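Local coordinates for hypothetical 11.0 kDa protein (Sulfolobus virus 1, PDB 1TBX), which probably acts as a homodimeric winged-helix transcription factor that recognises a palindromic or pseudo-palindromic DNA target sequence, at residues Ala11-Tyr16 with Phe36-Ala41. Sequence-based numbering, arbitrary orientation.
Sequences AIVLAY and FPMSTA
In Ile12 a chi1 of -59° sets CG2 anti to the backbone N and CG1 beside it, and both branches reach Phe36, whose own CG is anti to the carbonyl carbon (chi1 -75°). Ile12 CG2 comes closest, 3.7 Å from Phe36 CD1, while Ile12 CD1 lies 4.1 Å from both CG and CB of Phe36, and Ile12 CG1 sits over one face of the ring. Tyr16, one helical turn further on, reaches the rim of the same ring: its OH approaches Phe36 CE1 at 3.4 Å, near the plane of the phenyl group, and its CE1 is 3.8 Å from Phe36 CE1. The two aromatic side chains run roughly perpendicular to one another. A second, smaller patch joins Val13 CG2 to Met38 CE at 3.7 Å; Met38 is a selenomethionine whose chain bends at chi2 and chi3 to bring that methyl inward. Phe36 also packs on Ile84 of helix 71-94, and Val13 on Phe43, Ala46 and Leu50 of helix 40-52, near the centre of the chain, with Met38 at the partly exposed end of the contact. Beyond Met38, Ser39 is the N-cap of helix 40-52, its OG hydrogen-bonded to Thr42 N. With no hydrogen bond across the two segments and about 230 Å² buried, helix 9-17 and the loop entering helix 40-52 depend here on van der Waals fit and burial of apolar groups, not on directional bonds.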
ATOM      1  N   ALA A  11      -6.179  -1.248   2.795  1.00 29.65           N
ATOM      2  CA  ALA A  11      -4.857  -1.490   3.368  1.00 27.55           C
ATOM      3  C   ALA A  11      -4.686  -0.806   4.728  1.00 27.21           C
ATOM      4  O   ALA A  11      -4.240  -1.427   5.687  1.00 29.80           O
ATOM      5  CB  ALA A  11      -3.758  -1.077   2.392  1.00 27.28           C
ATOM      6  N   ILE A  12      -5.029   0.473   4.826  1.00 24.73           N
ATOM      7  CA  ILE A  12      -4.883   1.154   6.111  1.00 23.51           C
ATOM      8  C   ILE A  12      -5.743   0.484   7.196  1.00 26.17           C
ATOM      9  O   ILE A  12      -5.221   0.133   8.274  1.00 24.36           O
ATOM     10  CB  ILE A  12      -5.231   2.627   5.981  1.00 22.00           C
ATOM     11  CG1 ILE A  12      -4.299   3.247   4.952  1.00 26.86           C
ATOM     12  CG2 ILE A  12      -5.043   3.326   7.298  1.00 14.33           C
ATOM     13  CD1 ILE A  12      -4.839   4.484   4.317  1.00 26.17           C
ATOM     14  N   VAL A  13      -7.033   0.298   6.894  1.00 23.31           N
ATOM     15  CA  VAL A  13      -8.004  -0.224   7.820  1.00 18.14           C
ATOM     16  C   VAL A  13      -7.504  -1.579   8.265  1.00 24.11           C
ATOM     17  O   VAL A  13      -7.405  -1.849   9.446  1.00 30.17           O
ATOM     18  CB  VAL A  13      -9.356  -0.343   7.151  1.00 23.61           C
ATOM     19  CG1 VAL A  13     -10.323  -1.087   8.075  1.00 14.49           C
ATOM     20  CG2 VAL A  13      -9.909   1.110   6.673  1.00  9.55           C
ATOM     21  N   LEU A  14      -7.085  -2.411   7.333  1.00 23.68           N
ATOM     22  CA  LEU A  14      -6.548  -3.709   7.709  1.00 24.74           C
ATOM     23  C   LEU A  14      -5.353  -3.635   8.697  1.00 27.91           C
ATOM     24  O   LEU A  14      -5.322  -4.329   9.724  1.00 26.44           O
ATOM     25  CB  LEU A  14      -6.173  -4.490   6.436  1.00 27.60           C
ATOM     26  CG  LEU A  14      -6.055  -5.999   6.651  1.00 29.11           C
ATOM     27  CD1 LEU A  14      -7.319  -6.483   7.334  1.00 23.89           C
ATOM     28  CD2 LEU A  14      -5.767  -6.756   5.334  1.00 23.90           C
ATOM     29  N   ALA A  15      -4.371  -2.799   8.374  1.00 26.89           N
ATOM     30  CA  ALA A  15      -3.179  -2.623   9.194  1.00 25.17           C
ATOM     31  C   ALA A  15      -3.572  -2.195  10.588  1.00 27.88           C
ATOM     32  O   ALA A  15      -3.071  -2.722  11.567  1.00 34.09           O
ATOM     33  CB  ALA A  15      -2.293  -1.573   8.587  1.00 22.52           C
ATOM     34  N   TYR A  16      -4.495  -1.248  10.682  1.00 27.22           N
ATOM     35  CA  TYR A  16      -4.873  -0.703  11.977  1.00 25.41           C
ATOM     36  C   TYR A  16      -5.609  -1.692  12.868  1.00 26.16           C
ATOM     37  O   TYR A  16      -5.561  -1.599  14.109  1.00 27.09           O
ATOM     38  CB  TYR A  16      -5.661   0.577  11.783  1.00 26.40           C
ATOM     39  CG  TYR A  16      -4.700   1.710  11.636  1.00 33.71           C
ATOM     40  CD1 TYR A  16      -3.936   1.884  10.457  1.00 33.18           C
ATOM     41  CD2 TYR A  16      -4.473   2.583  12.712  1.00 36.01           C
ATOM     42  CE1 TYR A  16      -2.999   2.943  10.365  1.00 36.54           C
ATOM     43  CE2 TYR A  16      -3.554   3.641  12.631  1.00 31.09           C
ATOM     44  CZ  TYR A  16      -2.828   3.821  11.474  1.00 37.76           C
ATOM     45  OH  TYR A  16      -1.935   4.869  11.465  1.00 36.73           O
ATOM     46  N   PHE A  36      -4.726   8.838   9.082  1.00 29.17           N
ATOM     47  CA  PHE A  36      -4.905   8.818   7.658  1.00 23.90           C
ATOM     48  C   PHE A  36      -6.327   9.257   7.350  1.00 25.82           C
ATOM     49  O   PHE A  36      -7.181   8.405   7.083  1.00 26.92           O
ATOM     50  CB  PHE A  36      -4.737   7.389   7.199  1.00 24.43           C
ATOM     51  CG  PHE A  36      -3.337   6.947   7.195  1.00 28.56           C
ATOM     52  CD1 PHE A  36      -2.850   6.158   8.227  1.00 26.12           C
ATOM     53  CD2 PHE A  36      -2.474   7.337   6.163  1.00 24.28           C
ATOM     54  CE1 PHE A  36      -1.539   5.752   8.231  1.00 23.02           C
ATOM     55  CE2 PHE A  36      -1.165   6.945   6.165  1.00 23.16           C
ATOM     56  CZ  PHE A  36      -0.686   6.139   7.207  1.00 23.67           C
ATOM     57  N   PRO A  37      -6.609  10.561   7.379  1.00 27.30           N
ATOM     58  CA  PRO A  37      -8.013  11.054   7.250  1.00 29.18           C
ATOM     59  C   PRO A  37      -8.781  10.418   6.080  1.00 29.31           C
ATOM     60  O   PRO A  37      -8.303  10.398   4.943  1.00 32.21           O
ATOM     61  CB  PRO A  37      -7.851  12.542   6.981  1.00 20.15           C
ATOM     62  CG  PRO A  37      -6.536  12.866   7.631  1.00 26.47           C
ATOM     63  CD  PRO A  37      -5.634  11.659   7.487  1.00 20.30           C
HETATM   64  N   MSE A  38      -9.927   9.827   6.370  1.00 29.51           N
HETATM   65  CA  MSE A  38     -10.803   9.409   5.302  1.00 26.53           C
HETATM   66  C   MSE A  38     -12.233   9.642   5.730  1.00 27.68           C
HETATM   67  O   MSE A  38     -12.515   9.956   6.905  1.00 27.23           O
HETATM   68  CB  MSE A  38     -10.535   7.972   4.891  1.00 21.05           C
HETATM   69  CG  MSE A  38     -11.302   6.939   5.644  1.00 32.83           C
HETATM   70 SE   MSE A  38     -10.294   5.268   5.831  1.00 41.69          SE
HETATM   71  CE  MSE A  38     -11.248   4.009   4.787  1.00 47.90           C
ATOM     72  N   SER A  39     -13.154   9.541   4.783  1.00 26.48           N
ATOM     73  CA  SER A  39     -14.536   9.737   5.167  1.00 18.45           C
ATOM     74  C   SER A  39     -15.064   8.409   5.696  1.00 23.72           C
ATOM     75  O   SER A  39     -14.402   7.332   5.536  1.00 23.14           O
ATOM     76  CB  SER A  39     -15.333  10.220   3.988  1.00 12.70           C
ATOM     77  OG  SER A  39     -15.491   9.226   2.999  1.00 13.48           O
ATOM     78  N   THR A  40     -16.230   8.489   6.329  1.00 20.81           N
ATOM     79  CA  THR A  40     -16.956   7.310   6.785  1.00 23.95           C
ATOM     80  C   THR A  40     -17.437   6.523   5.566  1.00 24.05           C
ATOM     81  O   THR A  40     -17.343   5.303   5.550  1.00 29.02           O
ATOM     82  CB  THR A  40     -18.154   7.704   7.641  1.00 24.11           C
ATOM     83  OG1 THR A  40     -19.024   8.533   6.840  1.00 27.68           O
ATOM     84  CG2 THR A  40     -17.728   8.579   8.877  1.00 13.36           C
ATOM     85  N   ALA A  41     -17.939   7.207   4.540  1.00 23.04           N
ATOM     86  CA  ALA A  41     -18.214   6.513   3.285  1.00 22.22           C
ATOM     87  C   ALA A  41     -16.962   5.693   2.892  1.00 23.59           C
ATOM     88  O   ALA A  41     -17.017   4.449   2.821  1.00 26.47           O
ATOM     89  CB  ALA A  41     -18.634   7.482   2.156  1.00 10.62           C
TER